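Local atomic coordinates of benzoylformate Decarboxylase (Polynucleobacter necessarius, PDB entry 4K9Q), a protein that probably decarboxylates benzoylformate to benzaldehyde and carbon dioxide, using thiamine diphosphate held with a magnesium ion. Residues Gln212-Gly217 against Asn387-Phe392; His353-Val358 against Asp502-Ala507. All blocks are in the same frame, centred on the assembly; numbering follows the deposited sequence. Where two conformers were deposited one is given.

Contact 1 ties the central domain to the C-terminal thiamine diphosphate-binding domain at the surface, whereas contact 2 is a buried joint between two helices, 352-361 and 501-513, packed on strand 517-523. They share no element; the link is through the chain, since the 387-392 loop follows helix 377-383, on which His353 and Leu356 pack, and runs into strand 392-393 at the edge of the sheet that also holds 517-523. The centres of contact 1 and contact 2 are about 27 Å apart. The chemistry follows the place: contact 1 lays an indole on a proline and peptide bonds, with waters at its margins, while contact 2 joins its helices mainly through aliphatic side chains.

Contact 1. Residues Gln212-Gly217 against Asn387-Phe392; sequences QAWSDG and NQPDTF
Trp214 lays one face of its indole against Pro389, and the two side chains cross at about a right angle. CD of Pro389 sits 3.8 Å from the centroid of the five-membered ring of Trp214 and just 10° off the ring normal, a CH-pi contact over the face. Pro389 CB rests near the ring-fusion atom Trp214 CD2, 3.9 Å away. Toward the rim of the same face the main chain takes over: Gln388 C lies above the plane, and Gln388 O is 3.6 Å from Trp214 CH2. Trp214 CZ2 meets Asn387 C obliquely at 3.5 Å. With CG anti to the backbone N (chi1 -177°), the indole projects from the first turn of helix 214-224 toward the 387-392 loop. In the ring plane, Trp214 NE1 donates to a water 2.9 Å away, and this water in turn donates to Asn387 O, pinning the ring's polar edge to the loop it covers. A second water, accepting from Gln212 NE2 and donating to Asp390 OD2, bridges the other margin. Asp390 OD1 forms salt bridges with Arg62 and Arg236, and Asn387 ND2 bonds to Asp242. Within the loop, Thr391 OG1 donates to Pro389 O at 3.0 Å, approaching from above the carbonyl plane. With an alanine at Trp214 the indole is gone, which would probably leave Pro389 and the Gln388 carbonyl without their cover and the water on Asn387 O without its N-H donor. The contact thus joins the central and C-terminal domains by dispersion and CH-pi attraction over a flat surface, with no direct hydrogen bond across it and solvent completing the polar links.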
loop_
_atom_site.group_PDB
_atom_site.type_symbol
_atom_site.label_atom_id
_atom_site.label_comp_id
_atom_site.label_asym_id
_atom_site.label_seq_id
_atom_site.Cartn_x
_atom_site.Cartn_y
_atom_site.Cartn_z
ATOM N N GLN A 212 9.829 29.419 -14.389
ATOM C CA GLN A 212 10.018 30.616 -15.207
ATOM C C GLN A 212 11.121 31.516 -14.667
ATOM O O GLN A 212 11.001 32.743 -14.685
ATOM C CB GLN A 212 8.696 31.373 -15.387
ATOM C CG GLN A 212 7.674 30.530 -16.140
ATOM C CD GLN A 212 6.389 31.256 -16.466
ATOM O OE1 GLN A 212 5.514 31.410 -15.611
ATOM N NE2 GLN A 212 6.256 31.686 -17.716
ATOM N N ALA A 213 12.197 30.890 -14.200
ATOM C CA ALA A 213 13.318 31.603 -13.581
ATOM C C ALA A 213 14.488 31.841 -14.535
ATOM O O ALA A 213 15.594 32.151 -14.098
ATOM C CB ALA A 213 13.800 30.846 -12.344
ATOM N N TRP A 214 14.240 31.678 -15.830
ATOM C CA TRP A 214 15.274 31.782 -16.860
ATOM C C TRP A 214 16.147 33.027 -16.670
ATOM O O TRP A 214 17.372 32.928 -16.538
ATOM C CB TRP A 214 14.594 31.795 -18.235
ATOM C CG TRP A 214 15.491 31.817 -19.427
ATOM C CD1 TRP A 214 15.969 32.923 -20.074
ATOM C CD2 TRP A 214 15.986 30.681 -20.155
ATOM N NE1 TRP A 214 16.741 32.544 -21.147
ATOM C CE2 TRP A 214 16.767 31.175 -21.220
ATOM C CE3 TRP A 214 15.849 29.298 -20.002
ATOM C CZ2 TRP A 214 17.413 30.329 -22.136
ATOM C CZ3 TRP A 214 16.486 28.452 -20.927
ATOM C CH2 TRP A 214 17.258 28.977 -21.969
ATOM N N SER A 215 15.517 34.198 -16.625
ATOM C CA SER A 215 16.268 35.444 -16.533
ATOM C C SER A 215 16.963 35.597 -15.183
ATOM O O SER A 215 18.064 36.147 -15.109
ATOM C CB SER A 215 15.365 36.646 -16.799
ATOM O OG SER A 215 14.433 36.815 -15.753
ATOM N N ASP A 216 16.331 35.103 -14.123
ATOM C CA ASP A 216 16.915 35.152 -12.787
ATOM C C ASP A 216 18.141 34.252 -12.658
ATOM O O ASP A 216 19.074 34.569 -11.931
ATOM C CB ASP A 216 15.871 34.777 -11.737
ATOM C CG ASP A 216 14.567 35.524 -11.936
ATOM O OD1 ASP A 216 13.674 34.989 -12.637
ATOM O OD2 ASP A 216 14.447 36.651 -11.411
ATOM N N GLY A 217 18.136 33.130 -13.371
ATOM C CA GLY A 217 19.297 32.255 -13.401
ATOM C C GLY A 217 20.450 32.915 -14.138
ATOM O O GLY A 217 21.609 32.759 -13.753
ATOM N N ASN A 387 18.613 28.500 -26.616
ATOM C CA ASN A 387 18.879 29.805 -26.005
ATOM C C ASN A 387 17.632 30.614 -25.656
ATOM O O ASN A 387 17.706 31.823 -25.427
ATOM C CB ASN A 387 19.853 30.628 -26.862
ATOM C CG ASN A 387 19.303 30.960 -28.234
ATOM O OD1 ASN A 387 18.116 30.775 -28.517
ATOM N ND2 ASN A 387 20.172 31.470 -29.099
ATOM N N GLN A 388 16.493 29.931 -25.590
ATOM C CA GLN A 388 15.240 30.552 -25.177
ATOM C C GLN A 388 14.520 29.596 -24.238
ATOM O O GLN A 388 14.668 28.377 -24.367
ATOM C CB GLN A 388 14.347 30.868 -26.386
ATOM C CG GLN A 388 14.900 31.916 -27.350
ATOM C CD GLN A 388 15.130 33.276 -26.693
ATOM O OE1 GLN A 388 14.473 33.635 -25.709
ATOM N NE2 GLN A 388 16.079 34.038 -27.234
ATOM N N PRO A 389 13.745 30.140 -23.281
ATOM C CA PRO A 389 12.935 29.298 -22.398
ATOM C C PRO A 389 11.803 28.614 -23.174
ATOM O O PRO A 389 11.491 29.009 -24.309
ATOM C CB PRO A 389 12.347 30.306 -21.394
ATOM C CG PRO A 389 12.290 31.579 -22.163
ATOM C CD PRO A 389 13.516 31.575 -23.036
ATOM N N ASP A 390 11.221 27.588 -22.552
ATOM C CA ASP A 390 10.047 26.888 -23.077
ATOM C C ASP A 390 10.210 26.483 -24.533
ATOM O O ASP A 390 9.282 26.625 -25.340
ATOM C CB ASP A 390 8.789 27.735 -22.906
ATOM C CG ASP A 390 8.457 27.996 -21.445
ATOM O OD1 ASP A 390 9.046 27.322 -20.562
ATOM O OD2 ASP A 390 7.609 28.875 -21.181
ATOM N N THR A 391 11.384 25.953 -24.849
ATOM C CA THR A 391 11.727 25.566 -26.201
ATOM C C THR A 391 12.082 24.078 -26.285
ATOM O O THR A 391 11.572 23.369 -27.162
ATOM C CB THR A 391 12.861 26.477 -26.734
ATOM O OG1 THR A 391 12.341 27.805 -26.870
ATOM C CG2 THR A 391 13.401 25.998 -28.083
ATOM N N PHE A 392 12.923 23.602 -25.364
ATOM C CA PHE A 392 13.331 22.191 -25.359
ATOM C C PHE A 392 12.636 21.387 -24.269
ATOM O O PHE A 392 12.578 21.812 -23.103
ATOM C CB PHE A 392 14.845 22.046 -25.200
ATOM C CG PHE A 392 15.295 20.618 -25.051
ATOM C CD1 PHE A 392 15.415 19.801 -26.166
ATOM C CD2 PHE A 392 15.578 20.085 -23.799
ATOM C CE1 PHE A 392 15.816 18.467 -26.033
ATOM C CE2 PHE A 392 15.977 18.763 -23.660
ATOM C CZ PHE A 392 16.099 17.956 -24.781
HETATM O O HOH W 1 8.199 30.987 -19.613
HETATM O O HOH W 2 18.070 34.117 -23.156
#

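Contact 2. Residues His353-Val358 against Asp502-Ala507; sequences HAVLEV and DELKTA
Glu357 OE2 is gripped twice, by His353 ND1 one turn earlier and by the backbone N of Glu343, away from the face where Val355 and Val358 meet Leu504. The His353 ND1 to Glu357 OE2 bond is 2.7 Å long but bent, 142° at the hydrogen; ND1 reaches OE2 on the anti side, out of the carboxylate plane, while OE2 lies close to the imidazole plane. His353 NE2 is hydrogen-bonded to Asp382 OD2, which should restrain the ring's rotation. Across the contact the side chains meet through aliphatic groups. Leu504 CD2 lies 3.7 Å from Val355 CG1 and 3.8 Å from Val358 CG1. Both CG1 atoms stand anti to their backbone N (chi1 172° and 171°), which presents them to that methyl. The axes of segments 353-358 and 502-507 approach to 10.1 Å, running in broadly the same direction. Leu501, at the start of helix 501-513, and Val522 of strand 517-523 extend the apolar cluster. The helices thus lie side by side on the parallel sheet of the C-terminal domain, the Val355 side chain about 12 Å from the bound thiamine diphosphate: packing behind the site, held by dispersion and burial, while His353 and Glu357 find their partners away from this apolar face.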
loop_
_atom_site.group_PDB
_atom_site.type_symbol
_atom_site.label_atom_id
_atom_site.label_comp_id
_atom_site.label_asym_id
_atom_site.label_seq_id
_atom_site.Cartn_x
_atom_site.Cartn_y
_atom_site.Cartn_z
ATOM N N HIS A 353 25.199 13.301 -36.424
ATOM C CA HIS A 353 25.585 14.696 -36.198
ATOM C C HIS A 353 25.310 15.514 -37.472
ATOM O O HIS A 353 24.866 16.656 -37.399
ATOM C CB HIS A 353 27.054 14.814 -35.779
ATOM C CG HIS A 353 27.416 16.135 -35.162
ATOM N ND1 HIS A 353 27.504 17.304 -35.889
ATOM C CD2 HIS A 353 27.742 16.462 -33.888
ATOM C CE1 HIS A 353 27.861 18.293 -35.090
ATOM N NE2 HIS A 353 28.014 17.808 -33.870
ATOM N N ALA A 354 25.554 14.927 -38.641
ATOM C CA ALA A 354 25.304 15.663 -39.879
ATOM C C ALA A 354 23.808 15.842 -40.105
ATOM O O ALA A 354 23.362 16.899 -40.540
ATOM C CB ALA A 354 25.950 14.964 -41.062
ATOM N N VAL A 355 23.032 14.801 -39.810
ATOM C CA VAL A 355 21.577 14.890 -39.887
ATOM C C VAL A 355 21.086 16.044 -39.005
ATOM O O VAL A 355 20.288 16.880 -39.439
ATOM C CB VAL A 355 20.897 13.564 -39.470
ATOM C CG1 VAL A 355 19.378 13.736 -39.371
ATOM C CG2 VAL A 355 21.245 12.463 -40.466
ATOM N N LEU A 356 21.581 16.092 -37.773
ATOM C CA LEU A 356 21.203 17.154 -36.845
ATOM C C LEU A 356 21.587 18.544 -37.359
ATOM O O LEU A 356 20.792 19.483 -37.267
ATOM C CB LEU A 356 21.813 16.903 -35.469
ATOM C CG LEU A 356 21.224 15.721 -34.698
ATOM C CD1 LEU A 356 22.187 15.302 -33.617
ATOM C CD2 LEU A 356 19.833 16.061 -34.131
ATOM N N GLU A 357 22.797 18.675 -37.898
ATOM C CA GLU A 357 23.237 19.940 -38.490
ATOM C C GLU A 357 22.310 20.409 -39.605
ATOM O O GLU A 357 22.004 21.598 -39.703
ATOM C CB GLU A 357 24.652 19.817 -39.045
ATOM C CG GLU A 357 25.740 19.723 -37.990
ATOM C CD GLU A 357 27.090 19.492 -38.629
ATOM O OE1 GLU A 357 27.497 20.347 -39.446
ATOM O OE2 GLU A 357 27.728 18.453 -38.341
ATOM N N VAL A 358 21.878 19.478 -40.454
ATOM C CA VAL A 358 20.952 19.806 -41.538
ATOM C C VAL A 358 19.611 20.303 -40.993
ATOM O O VAL A 358 19.026 21.258 -41.503
ATOM C CB VAL A 358 20.761 18.613 -42.498
ATOM C CG1 VAL A 358 19.639 18.891 -43.488
ATOM C CG2 VAL A 358 22.068 18.347 -43.228
ATOM N N ASP A 502 20.451 16.117 -48.826
ATOM C CA ASP A 502 19.646 17.030 -49.640
ATOM C C ASP A 502 18.162 16.651 -49.608
ATOM O O ASP A 502 17.287 17.515 -49.533
ATOM C CB ASP A 502 20.157 17.099 -51.083
ATOM C CG ASP A 502 19.451 18.170 -51.892
ATOM O OD1 ASP A 502 18.742 17.828 -52.865
ATOM O OD2 ASP A 502 19.581 19.364 -51.533
ATOM N N GLU A 503 17.875 15.358 -49.666
ATOM C CA GLU A 503 16.494 14.900 -49.546
ATOM C C GLU A 503 15.930 15.264 -48.177
ATOM O O GLU A 503 14.774 15.670 -48.062
ATOM C CB GLU A 503 16.395 13.397 -49.780
ATOM C CG GLU A 503 16.605 13.000 -51.246
ATOM C CD GLU A 503 16.538 11.506 -51.475
ATOM O OE1 GLU A 503 16.158 10.764 -50.543
ATOM O OE2 GLU A 503 16.865 11.070 -52.602
ATOM N N LEU A 504 16.755 15.116 -47.141
ATOM C CA LEU A 504 16.336 15.512 -45.802
ATOM C C LEU A 504 15.983 16.991 -45.756
ATOM O O LEU A 504 14.961 17.367 -45.197
ATOM C CB LEU A 504 17.433 15.208 -44.774
ATOM C CG LEU A 504 17.162 15.719 -43.356
ATOM C CD1 LEU A 504 15.900 15.081 -42.791
ATOM C CD2 LEU A 504 18.366 15.409 -42.494
ATOM N N LYS A 505 16.836 17.838 -46.323
ATOM C CA LYS A 505 16.554 19.267 -46.322
ATOM C C LYS A 505 15.201 19.548 -46.968
ATOM O O LYS A 505 14.377 20.284 -46.422
ATOM C CB LYS A 505 17.658 20.048 -47.037
ATOM C CG LYS A 505 17.328 21.519 -47.233
ATOM C CD LYS A 505 18.413 22.230 -48.009
ATOM C CE LYS A 505 17.993 23.658 -48.306
ATOM N NZ LYS A 505 19.037 24.389 -49.073
ATOM N N THR A 506 14.971 18.951 -48.131
ATOM C CA THR A 506 13.726 19.176 -48.861
ATOM C C THR A 506 12.518 18.718 -48.050
ATOM O O THR A 506 11.508 19.420 -47.965
ATOM C CB THR A 506 13.726 18.446 -50.207
ATOM O OG1 THR A 506 14.826 18.919 -50.994
ATOM C CG2 THR A 506 12.423 18.705 -50.953
ATOM N N ALA A 507 12.616 17.528 -47.472
ATOM C CA ALA A 507 11.504 16.979 -46.697
ATOM C C ALA A 507 11.211 17.815 -45.445
ATOM O O ALA A 507 10.047 18.032 -45.081
ATOM C CB ALA A 507 11.786 15.534 -46.328
#